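Local coordinates for protein putative hydrolase (Shewanella frigidimarina, PDB 3LHO) that probably acts as an iron-dependent dioxygenase of the 2-oxoadipate dioxygenase/decarboxylase family, at residues 129-143 with 154-166. Sequence-based numbering, arbitrary orientation.
Sequences FIYSGRHWDVDKATY and AWVAALGYRANHF. With NI (nickel (II) ion), chain B.
Trp136 lies against the C-terminal end of helix 151-159, where carbonyls no longer paired within the helix need donors. Its indole NE1 gives a nearly straight bond to Ala157 O (2.8 Å, 174°), arriving on a lone pair and within the ring plane. An indole suits this place because it joins one N-H to a broad apolar surface: Trp136 CH2 meets Tyr161 CE2 at 3.8 Å, the two side chains crossing at about a right angle, while CG of Arg134 lies over one indole face, near its rim. Replacing the indole with an alanine is likely to leave Ala157 O without this donor and open a gap beside the Tyr161 ring.

Tyr161 is the centre of the tight part. Phe129 CZ sits over the middle of its ring, 3.7 Å from Tyr161 CD2, with the planes inclined at 34°; CG of Phe129 anti to its backbone N (chi1 178°) carries the phenyl there. The Tyr161 hydroxyl bonds Thr46 of strand 39-47. On the backbone, Gly133 N donates to Tyr161 O (2.8 Å) and Tyr161 N returns a bond to Gly133 O (3.0 Å), a single antiparallel bridge with a classic beta bulge at Ser132 and Gly133. Gly160, just after the helix and with positive phi, suits glycine alone, since a CB would clash with Gly133 O.

The Arg134 side is looser and wetter: one water accepts from its NE and donates to Ala158 O (2.6 Å), while NH1 reaches Trp136 O. At the far end, Tyr143 CE1 lies 3.6 Å from Ala154 CB and 3.8 Å from Ala158 CB, small methyls that admit the ring, and Ala154 O meets its edge.

Ala157 O and Ala158 O are thus met by an indole N-H and a water, and the chain leaves the helix through the bridge toward His165, which binds nickel with His41 and Glu235.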
ATOM      1  N   PHE A 129      14.955   0.217  -2.572  1.00 18.58           N
ATOM      2  CA  PHE A 129      14.449  -0.989  -1.920  1.00 16.00           C
ATOM      3  C   PHE A 129      12.917  -1.072  -1.838  1.00 17.78           C
ATOM      4  O   PHE A 129      12.338  -2.139  -2.079  1.00 16.17           O
ATOM      5  CB  PHE A 129      15.049  -1.217  -0.527  1.00 17.36           C
ATOM      6  CG  PHE A 129      14.470  -2.475   0.168  1.00 13.75           C
ATOM      7  CD1 PHE A 129      14.704  -3.736  -0.380  1.00 17.40           C
ATOM      8  CD2 PHE A 129      13.645  -2.377   1.269  1.00 23.81           C
ATOM      9  CE1 PHE A 129      14.200  -4.846   0.155  1.00 18.17           C
ATOM     10  CE2 PHE A 129      13.130  -3.499   1.838  1.00 16.24           C
ATOM     11  CZ  PHE A 129      13.373  -4.745   1.286  1.00 16.23           C
ATOM     12  N   ILE A 130      12.233   0.015  -1.499  1.00 16.36           N
ATOM     13  CA  ILE A 130      10.782  -0.096  -1.306  1.00 17.61           C
ATOM     14  C   ILE A 130      10.010  -0.241  -2.650  1.00 15.85           C
ATOM     15  O   ILE A 130       8.833  -0.508  -2.657  1.00 16.93           O
ATOM     16  CB  ILE A 130      10.213   1.053  -0.437  1.00 19.89           C
ATOM     17  CG1 ILE A 130      10.283   2.374  -1.172  1.00 19.80           C
ATOM     18  CG2 ILE A 130      10.897   1.121   1.014  1.00 18.35           C
ATOM     19  CD1 ILE A 130       9.481   3.495  -0.456  1.00 31.41           C
ATOM     20  N   TYR A 131      10.696  -0.044  -3.779  1.00 14.63           N
ATOM     21  CA  TYR A 131      10.123  -0.346  -5.100  1.00 18.77           C
ATOM     22  C   TYR A 131      11.010  -1.287  -5.930  1.00 19.31           C
ATOM     23  O   TYR A 131      11.018  -1.216  -7.166  1.00 19.82           O
ATOM     24  CB  TYR A 131       9.777   0.936  -5.878  1.00 18.28           C
ATOM     25  CG  TYR A 131      10.928   1.935  -6.026  1.00 18.49           C
ATOM     26  CD1 TYR A 131      11.189   2.876  -5.012  1.00 15.30           C
ATOM     27  CD2 TYR A 131      11.776   1.906  -7.157  1.00 20.99           C
ATOM     28  CE1 TYR A 131      12.229   3.751  -5.105  1.00 21.40           C
ATOM     29  CE2 TYR A 131      12.858   2.813  -7.265  1.00 17.93           C
ATOM     30  CZ  TYR A 131      13.048   3.746  -6.219  1.00 16.42           C
ATOM     31  OH  TYR A 131      14.065   4.642  -6.264  1.00 19.44           O
ATOM     32  N   SER A 132      11.736  -2.172  -5.238  1.00 20.16           N
ATOM     33  CA  SER A 132      12.754  -3.060  -5.872  1.00 18.11           C
ATOM     34  C   SER A 132      12.085  -4.340  -6.441  1.00 18.87           C
ATOM     35  O   SER A 132      12.686  -5.099  -7.183  1.00 20.00           O
ATOM     36  CB  SER A 132      13.848  -3.473  -4.829  1.00 13.99           C
ATOM     37  OG  SER A 132      13.258  -4.116  -3.658  1.00 18.10           O
ATOM     38  N   GLY A 133      10.862  -4.633  -6.028  1.00 17.94           N
ATOM     39  CA  GLY A 133      10.150  -5.837  -6.532  1.00 17.72           C
ATOM     40  C   GLY A 133      10.560  -7.138  -5.868  1.00 20.91           C
ATOM     41  O   GLY A 133      10.871  -7.199  -4.647  1.00 19.33           O
ATOM     42  N   ARG A 134      10.517  -8.190  -6.673  1.00 18.74           N
ATOM     43  CA  ARG A 134      10.787  -9.517  -6.199  1.00 22.45           C
ATOM     44  C   ARG A 134      12.261  -9.787  -6.171  1.00 20.55           C
ATOM     45  O   ARG A 134      12.925  -9.575  -7.155  1.00 26.34           O
ATOM     46  CB  ARG A 134      10.139 -10.566  -7.123  1.00 27.20           C
ATOM     47  CG  ARG A 134       8.949 -11.227  -6.485  1.00 25.44           C
ATOM     48  CD  ARG A 134       8.590 -12.528  -7.153  1.00 23.35           C
ATOM     49  NE  ARG A 134       8.475 -12.417  -8.611  1.00 24.53           N
ATOM     50  CZ  ARG A 134       9.111 -13.191  -9.480  1.00 35.65           C
ATOM     51  NH1 ARG A 134       9.935 -14.160  -9.066  1.00 32.12           N
ATOM     52  NH2 ARG A 134       8.928 -12.988 -10.784  1.00 30.60           N
ATOM     53  N   HIS A 135      12.741 -10.358  -5.086  1.00 20.80           N
ATOM     54  CA  HIS A 135      14.151 -10.724  -4.970  1.00 20.98           C
ATOM     55  C   HIS A 135      14.364 -12.257  -5.004  1.00 23.20           C
ATOM     56  O   HIS A 135      15.497 -12.730  -4.841  1.00 25.50           O
ATOM     57  CB  HIS A 135      14.715 -10.183  -3.666  1.00 20.21           C
ATOM     58  CG  HIS A 135      14.772  -8.684  -3.589  1.00 22.98           C
ATOM     59  ND1 HIS A 135      15.961  -7.978  -3.597  1.00 25.19           N
ATOM     60  CD2 HIS A 135      13.787  -7.761  -3.449  1.00 22.53           C
ATOM     61  CE1 HIS A 135      15.701  -6.682  -3.484  1.00 24.76           C
ATOM     62  NE2 HIS A 135      14.389  -6.524  -3.398  1.00 25.29           N
ATOM     63  N   TRP A 136      13.280 -13.014  -5.201  1.00 19.41           N
ATOM     64  CA  TRP A 136      13.275 -14.464  -5.026  1.00 15.36           C
ATOM     65  C   TRP A 136      12.596 -15.131  -6.214  1.00 17.54           C
ATOM     66  O   TRP A 136      11.743 -14.540  -6.849  1.00 19.69           O
ATOM     67  CB  TRP A 136      12.546 -14.861  -3.717  1.00 17.27           C
ATOM     68  CG  TRP A 136      11.286 -14.123  -3.559  1.00 18.24           C
ATOM     69  CD1 TRP A 136      10.077 -14.445  -4.118  1.00 19.12           C
ATOM     70  CD2 TRP A 136      11.087 -12.911  -2.830  1.00 18.63           C
ATOM     71  NE1 TRP A 136       9.140 -13.501  -3.792  1.00 16.59           N
ATOM     72  CE2 TRP A 136       9.726 -12.543  -3.004  1.00 16.91           C
ATOM     73  CE3 TRP A 136      11.924 -12.087  -2.054  1.00 14.88           C
ATOM     74  CZ2 TRP A 136       9.181 -11.408  -2.418  1.00 17.66           C
ATOM     75  CZ3 TRP A 136      11.395 -10.955  -1.491  1.00 12.67           C
ATOM     76  CH2 TRP A 136      10.017 -10.628  -1.663  1.00 18.15           C
ATOM     77  N   ASP A 137      13.068 -16.326  -6.542  1.00 22.38           N
ATOM     78  CA  ASP A 137      12.321 -17.293  -7.360  1.00 20.78           C
ATOM     79  C   ASP A 137      11.180 -17.864  -6.531  1.00 19.60           C
ATOM     80  O   ASP A 137      11.336 -18.151  -5.343  1.00 19.55           O
ATOM     81  CB  ASP A 137      13.205 -18.450  -7.769  1.00 21.11           C
ATOM     82  CG  ASP A 137      14.273 -18.022  -8.724  1.00 25.06           C
ATOM     83  OD1 ASP A 137      13.960 -17.168  -9.573  1.00 28.21           O
ATOM     84  OD2 ASP A 137      15.413 -18.494  -8.593  1.00 38.87           O
ATOM     85  N   VAL A 138      10.036 -18.033  -7.164  1.00 19.44           N
ATOM     86  CA  VAL A 138       8.908 -18.648  -6.484  1.00 18.82           C
ATOM     87  C   VAL A 138       8.088 -19.424  -7.510  1.00 20.04           C
ATOM     88  O   VAL A 138       7.934 -18.981  -8.665  1.00 18.04           O
ATOM     89  CB  VAL A 138       8.093 -17.584  -5.719  1.00 21.42           C
ATOM     90  CG1 VAL A 138       7.714 -16.408  -6.604  1.00 16.64           C
ATOM     91  CG2 VAL A 138       6.872 -18.213  -5.031  1.00 23.21           C
ATOM     92  N   ASP A 139       7.587 -20.582  -7.093  1.00 17.92           N
ATOM     93  CA  ASP A 139       6.771 -21.432  -7.990  1.00 18.70           C
ATOM     94  C   ASP A 139       5.275 -21.344  -7.646  1.00 16.59           C
ATOM     95  O   ASP A 139       4.885 -20.779  -6.615  1.00 17.18           O
ATOM     96  CB  ASP A 139       7.249 -22.903  -8.022  1.00 19.04           C
ATOM     97  CG  ASP A 139       7.117 -23.631  -6.682  1.00 21.08           C
ATOM     98  OD1 ASP A 139       6.479 -23.147  -5.725  1.00 24.14           O
ATOM     99  OD2 ASP A 139       7.720 -24.713  -6.596  1.00 26.86           O
ATOM    100  N   LYS A 140       4.452 -21.925  -8.508  1.00 17.56           N
ATOM    101  CA  LYS A 140       3.003 -21.778  -8.391  1.00 18.14           C
ATOM    102  C   LYS A 140       2.484 -22.448  -7.141  1.00 18.12           C
ATOM    103  O   LYS A 140       1.599 -21.901  -6.486  1.00 18.70           O
ATOM    104  CB  LYS A 140       2.292 -22.331  -9.640  1.00 19.51           C
ATOM    105  CG  LYS A 140       2.613 -21.530 -10.916  1.00 21.19           C
ATOM    106  CD  LYS A 140       1.762 -21.952 -12.118  1.00 17.05           C
ATOM    107  CE  LYS A 140       2.216 -23.216 -12.723  1.00 13.92           C
ATOM    108  NZ  LYS A 140       1.246 -23.650 -13.802  1.00 13.38           N
ATOM    109  N   ALA A 141       3.038 -23.615  -6.792  1.00 18.09           N
ATOM    110  CA  ALA A 141       2.561 -24.376  -5.630  1.00 18.82           C
ATOM    111  C   ALA A 141       2.840 -23.610  -4.354  1.00 16.48           C
ATOM    112  O   ALA A 141       2.028 -23.655  -3.399  1.00 20.15           O
ATOM    113  CB  ALA A 141       3.233 -25.784  -5.567  1.00 18.82           C
ATOM    114  N   THR A 142       3.975 -22.917  -4.324  1.00 19.04           N
ATOM    115  CA  THR A 142       4.331 -22.059  -3.161  1.00 18.21           C
ATOM    116  C   THR A 142       3.365 -20.894  -3.027  1.00 18.74           C
ATOM    117  O   THR A 142       2.831 -20.638  -1.941  1.00 17.23           O
ATOM    118  CB  THR A 142       5.789 -21.585  -3.238  1.00 16.83           C
ATOM    119  OG1 THR A 142       6.653 -22.725  -3.175  1.00 18.24           O
ATOM    120  CG2 THR A 142       6.129 -20.652  -2.060  1.00 17.27           C
ATOM    121  N   TYR A 143       3.123 -20.198  -4.138  1.00 17.38           N
ATOM    122  CA  TYR A 143       2.118 -19.165  -4.186  1.00 17.49           C
ATOM    123  C   TYR A 143       0.773 -19.644  -3.676  1.00 16.70           C
ATOM    124  O   TYR A 143       0.171 -18.970  -2.849  1.00 18.03           O
ATOM    125  CB  TYR A 143       1.976 -18.610  -5.594  1.00 17.13           C
ATOM    126  CG  TYR A 143       0.910 -17.577  -5.726  1.00 11.47           C
ATOM    127  CD1 TYR A 143       1.092 -16.301  -5.227  1.00 16.80           C
ATOM    128  CD2 TYR A 143      -0.283 -17.848  -6.394  1.00 15.56           C
ATOM    129  CE1 TYR A 143       0.096 -15.308  -5.372  1.00 17.30           C
ATOM    130  CE2 TYR A 143      -1.295 -16.860  -6.523  1.00 23.54           C
ATOM    131  CZ  TYR A 143      -1.086 -15.586  -6.016  1.00 21.53           C
ATOM    132  OH  TYR A 143      -2.069 -14.609  -6.125  1.00 20.18           O
ATOM    133  N   ALA A 154       0.620 -14.028   0.095  1.00 15.58           N
ATOM    134  CA  ALA A 154       0.727 -14.399  -1.347  1.00 16.92           C
ATOM    135  C   ALA A 154       1.060 -13.203  -2.249  1.00 14.46           C
ATOM    136  O   ALA A 154       1.927 -13.277  -3.173  1.00 17.69           O
ATOM    137  CB  ALA A 154      -0.589 -15.077  -1.807  1.00 15.25           C
ATOM    138  N   TRP A 155       0.433 -12.070  -1.943  1.00 17.57           N
ATOM    139  CA  TRP A 155       0.665 -10.830  -2.643  1.00 18.31           C
ATOM    140  C   TRP A 155       2.117 -10.429  -2.534  1.00 19.66           C
ATOM    141  O   TRP A 155       2.741 -10.123  -3.536  1.00 14.04           O
ATOM    142  CB  TRP A 155      -0.238  -9.692  -2.121  1.00 17.81           C
ATOM    143  CG  TRP A 155      -0.200  -8.467  -2.973  1.00 19.05           C
ATOM    144  CD1 TRP A 155      -1.054  -8.154  -4.008  1.00 20.89           C
ATOM    145  CD2 TRP A 155       0.735  -7.371  -2.874  1.00 19.48           C
ATOM    146  NE1 TRP A 155      -0.696  -6.947  -4.562  1.00 18.02           N
ATOM    147  CE2 TRP A 155       0.382  -6.434  -3.869  1.00 21.79           C
ATOM    148  CE3 TRP A 155       1.807  -7.071  -1.997  1.00 18.31           C
ATOM    149  CZ2 TRP A 155       1.092  -5.237  -4.052  1.00 21.79           C
ATOM    150  CZ3 TRP A 155       2.500  -5.891  -2.165  1.00 24.87           C
ATOM    151  CH2 TRP A 155       2.133  -4.971  -3.181  1.00 23.26           C
ATOM    152  N   VAL A 156       2.649 -10.436  -1.320  1.00 18.23           N
ATOM    153  CA  VAL A 156       4.056 -10.074  -1.139  1.00 16.75           C
ATOM    154  C   VAL A 156       4.950 -11.082  -1.854  1.00 16.72           C
ATOM    155  O   VAL A 156       5.889 -10.685  -2.548  1.00 15.80           O
ATOM    156  CB  VAL A 156       4.469  -9.962   0.335  1.00 15.64           C
ATOM    157  CG1 VAL A 156       5.964  -9.687   0.388  1.00 13.60           C
ATOM    158  CG2 VAL A 156       3.725  -8.859   1.030  1.00 13.08           C
ATOM    159  N   ALA A 157       4.613 -12.381  -1.767  1.00 15.13           N
ATOM    160  CA  ALA A 157       5.392 -13.407  -2.480  1.00 15.00           C
ATOM    161  C   ALA A 157       5.382 -13.174  -3.998  1.00 16.45           C
ATOM    162  O   ALA A 157       6.442 -13.327  -4.682  1.00 15.43           O
ATOM    163  CB  ALA A 157       4.877 -14.827  -2.123  1.00 12.98           C
ATOM    164  N   ALA A 158       4.227 -12.780  -4.546  1.00 15.66           N
ATOM    165  CA  ALA A 158       4.095 -12.586  -6.020  1.00 17.77           C
ATOM    166  C   ALA A 158       4.741 -11.306  -6.541  1.00 18.07           C
ATOM    167  O   ALA A 158       5.311 -11.295  -7.649  1.00 17.32           O
ATOM    168  CB  ALA A 158       2.612 -12.659  -6.486  1.00 16.79           C
ATOM    169  N   LEU A 159       4.633 -10.219  -5.794  1.00 21.22           N
ATOM    170  CA  LEU A 159       5.023  -8.884  -6.341  1.00 19.14           C
ATOM    171  C   LEU A 159       6.227  -8.221  -5.651  1.00 16.19           C
ATOM    172  O   LEU A 159       6.872  -7.326  -6.221  1.00 19.73           O
ATOM    173  CB  LEU A 159       3.794  -7.962  -6.321  1.00 20.83           C
ATOM    174  CG  LEU A 159       2.747  -8.358  -7.392  1.00 23.24           C
ATOM    175  CD1 LEU A 159       1.447  -7.691  -7.110  1.00 25.56           C
ATOM    176  CD2 LEU A 159       3.221  -8.025  -8.811  1.00 24.96           C
ATOM    177  N   GLY A 160       6.548  -8.698  -4.462  1.00 16.67           N
ATOM    178  CA  GLY A 160       7.686  -8.215  -3.708  1.00 16.48           C
ATOM    179  C   GLY A 160       7.504  -6.822  -3.113  1.00 16.65           C
ATOM    180  O   GLY A 160       6.427  -6.471  -2.593  1.00 16.53           O
ATOM    181  N   TYR A 161       8.589  -6.061  -3.131  1.00 15.83           N
ATOM    182  CA  TYR A 161       8.668  -4.771  -2.464  1.00 14.19           C
ATOM    183  C   TYR A 161       8.326  -3.667  -3.435  1.00 16.42           C
ATOM    184  O   TYR A 161       9.165  -3.230  -4.220  1.00 14.12           O
ATOM    185  CB  TYR A 161      10.042  -4.579  -1.777  1.00 17.39           C
ATOM    186  CG  TYR A 161      10.111  -5.491  -0.586  1.00 17.10           C
ATOM    187  CD1 TYR A 161       9.343  -5.238   0.519  1.00 16.62           C
ATOM    188  CD2 TYR A 161      10.815  -6.696  -0.629  1.00 16.52           C
ATOM    189  CE1 TYR A 161       9.342  -6.069   1.577  1.00 17.95           C
ATOM    190  CE2 TYR A 161      10.763  -7.590   0.455  1.00 18.35           C
ATOM    191  CZ  TYR A 161      10.058  -7.253   1.535  1.00 17.20           C
ATOM    192  OH  TYR A 161       9.994  -8.142   2.588  1.00 14.87           O
ATOM    193  N   ARG A 162       7.072  -3.261  -3.406  1.00 13.27           N
ATOM    194  CA  ARG A 162       6.502  -2.247  -4.303  1.00 15.10           C
ATOM    195  C   ARG A 162       5.300  -1.658  -3.563  1.00 15.76           C
ATOM    196  O   ARG A 162       4.788  -2.274  -2.615  1.00 16.05           O
ATOM    197  CB  ARG A 162       6.041  -2.832  -5.660  1.00 15.54           C
ATOM    198  CG  ARG A 162       7.000  -3.739  -6.341  1.00 18.14           C
ATOM    199  CD  ARG A 162       6.448  -4.358  -7.600  1.00 21.06           C
ATOM    200  NE  ARG A 162       6.351  -3.400  -8.701  1.00 18.59           N
ATOM    201  CZ  ARG A 162       6.093  -3.714  -9.972  1.00 24.22           C
ATOM    202  NH1 ARG A 162       5.929  -4.971 -10.358  1.00 21.74           N
ATOM    203  NH2 ARG A 162       5.978  -2.743 -10.876  1.00 20.89           N
ATOM    204  N   ALA A 163       4.855  -0.456  -3.913  1.00 15.90           N
ATOM    205  CA  ALA A 163       3.670   0.119  -3.164  1.00 14.26           C
ATOM    206  C   ALA A 163       2.481  -0.785  -3.355  1.00 15.91           C
ATOM    207  O   ALA A 163       2.219  -1.243  -4.463  1.00 16.88           O
ATOM    208  CB  ALA A 163       3.330   1.558  -3.644  1.00 12.18           C
ATOM    209  N   ASN A 164       1.757  -1.081  -2.270  1.00 15.67           N
ATOM    210  CA  ASN A 164       0.510  -1.805  -2.392  1.00 19.45           C
ATOM    211  C   ASN A 164      -0.596  -0.893  -2.898  1.00 20.00           C
ATOM    212  O   ASN A 164      -1.403  -1.310  -3.721  1.00 15.94           O
ATOM    213  CB  ASN A 164       0.087  -2.427  -1.063  1.00 12.62           C
ATOM    214  CG  ASN A 164      -1.292  -3.148  -1.141  1.00 21.66           C
ATOM    215  OD1 ASN A 164      -2.309  -2.578  -0.778  1.00 19.64           O
ATOM    216  ND2 ASN A 164      -1.312  -4.392  -1.634  1.00 15.92           N
ATOM    217  N   HIS A 165      -0.626   0.346  -2.404  1.00 19.06           N
ATOM    218  CA  HIS A 165      -1.515   1.382  -2.992  1.00 18.20           C
ATOM    219  C   HIS A 165      -1.099   2.788  -2.618  1.00 15.90           C
ATOM    220  O   HIS A 165      -0.396   2.996  -1.621  1.00 16.32           O
ATOM    221  CB  HIS A 165      -3.005   1.142  -2.644  1.00 15.03           C
ATOM    222  CG  HIS A 165      -3.323   1.153  -1.183  1.00 19.43           C
ATOM    223  ND1 HIS A 165      -3.293   0.020  -0.397  1.00 18.69           N
ATOM    224  CD2 HIS A 165      -3.797   2.144  -0.387  1.00 17.42           C
ATOM    225  CE1 HIS A 165      -3.666   0.321   0.830  1.00 16.14           C
ATOM    226  NE2 HIS A 165      -3.967   1.615   0.873  1.00 20.09           N
ATOM    227  N   PHE A 166      -1.490   3.733  -3.477  1.00 15.29           N
ATOM    228  CA  PHE A 166      -1.602   5.148  -3.130  1.00 16.50           C
ATOM    229  C   PHE A 166      -3.057   5.480  -2.865  1.00 17.98           C
ATOM    230  O   PHE A 166      -3.945   4.889  -3.493  1.00 15.94           O
ATOM    231  CB  PHE A 166      -1.147   5.992  -4.279  1.00 17.64           C
ATOM    232  CG  PHE A 166       0.317   6.085  -4.375  1.00 12.50           C
ATOM    233  CD1 PHE A 166       1.065   4.973  -4.730  1.00 20.85           C
ATOM    234  CD2 PHE A 166       0.964   7.300  -4.132  1.00 17.70           C
ATOM    235  CE1 PHE A 166       2.455   5.067  -4.840  1.00 10.61           C
ATOM    236  CE2 PHE A 166       2.356   7.394  -4.287  1.00 19.97           C
ATOM    237  CZ  PHE A 166       3.084   6.270  -4.573  1.00 18.60           C
TER
HETATM  238 NI    NI B 267      -5.107   2.455   2.458  1.00 23.76          NI
HETATM  239  O   HOH W   1       6.467 -10.202  -9.644  1.00 26.61           O
HETATM  240  O   HOH W   2      -6.505   0.502   2.723  1.00 27.17           O
HETATM  241  O   HOH W   3      -6.289   2.697   4.099  1.00 21.10           O
HETATM  242  O   HOH W   4      -4.119   1.401   4.240  1.00 21.20           O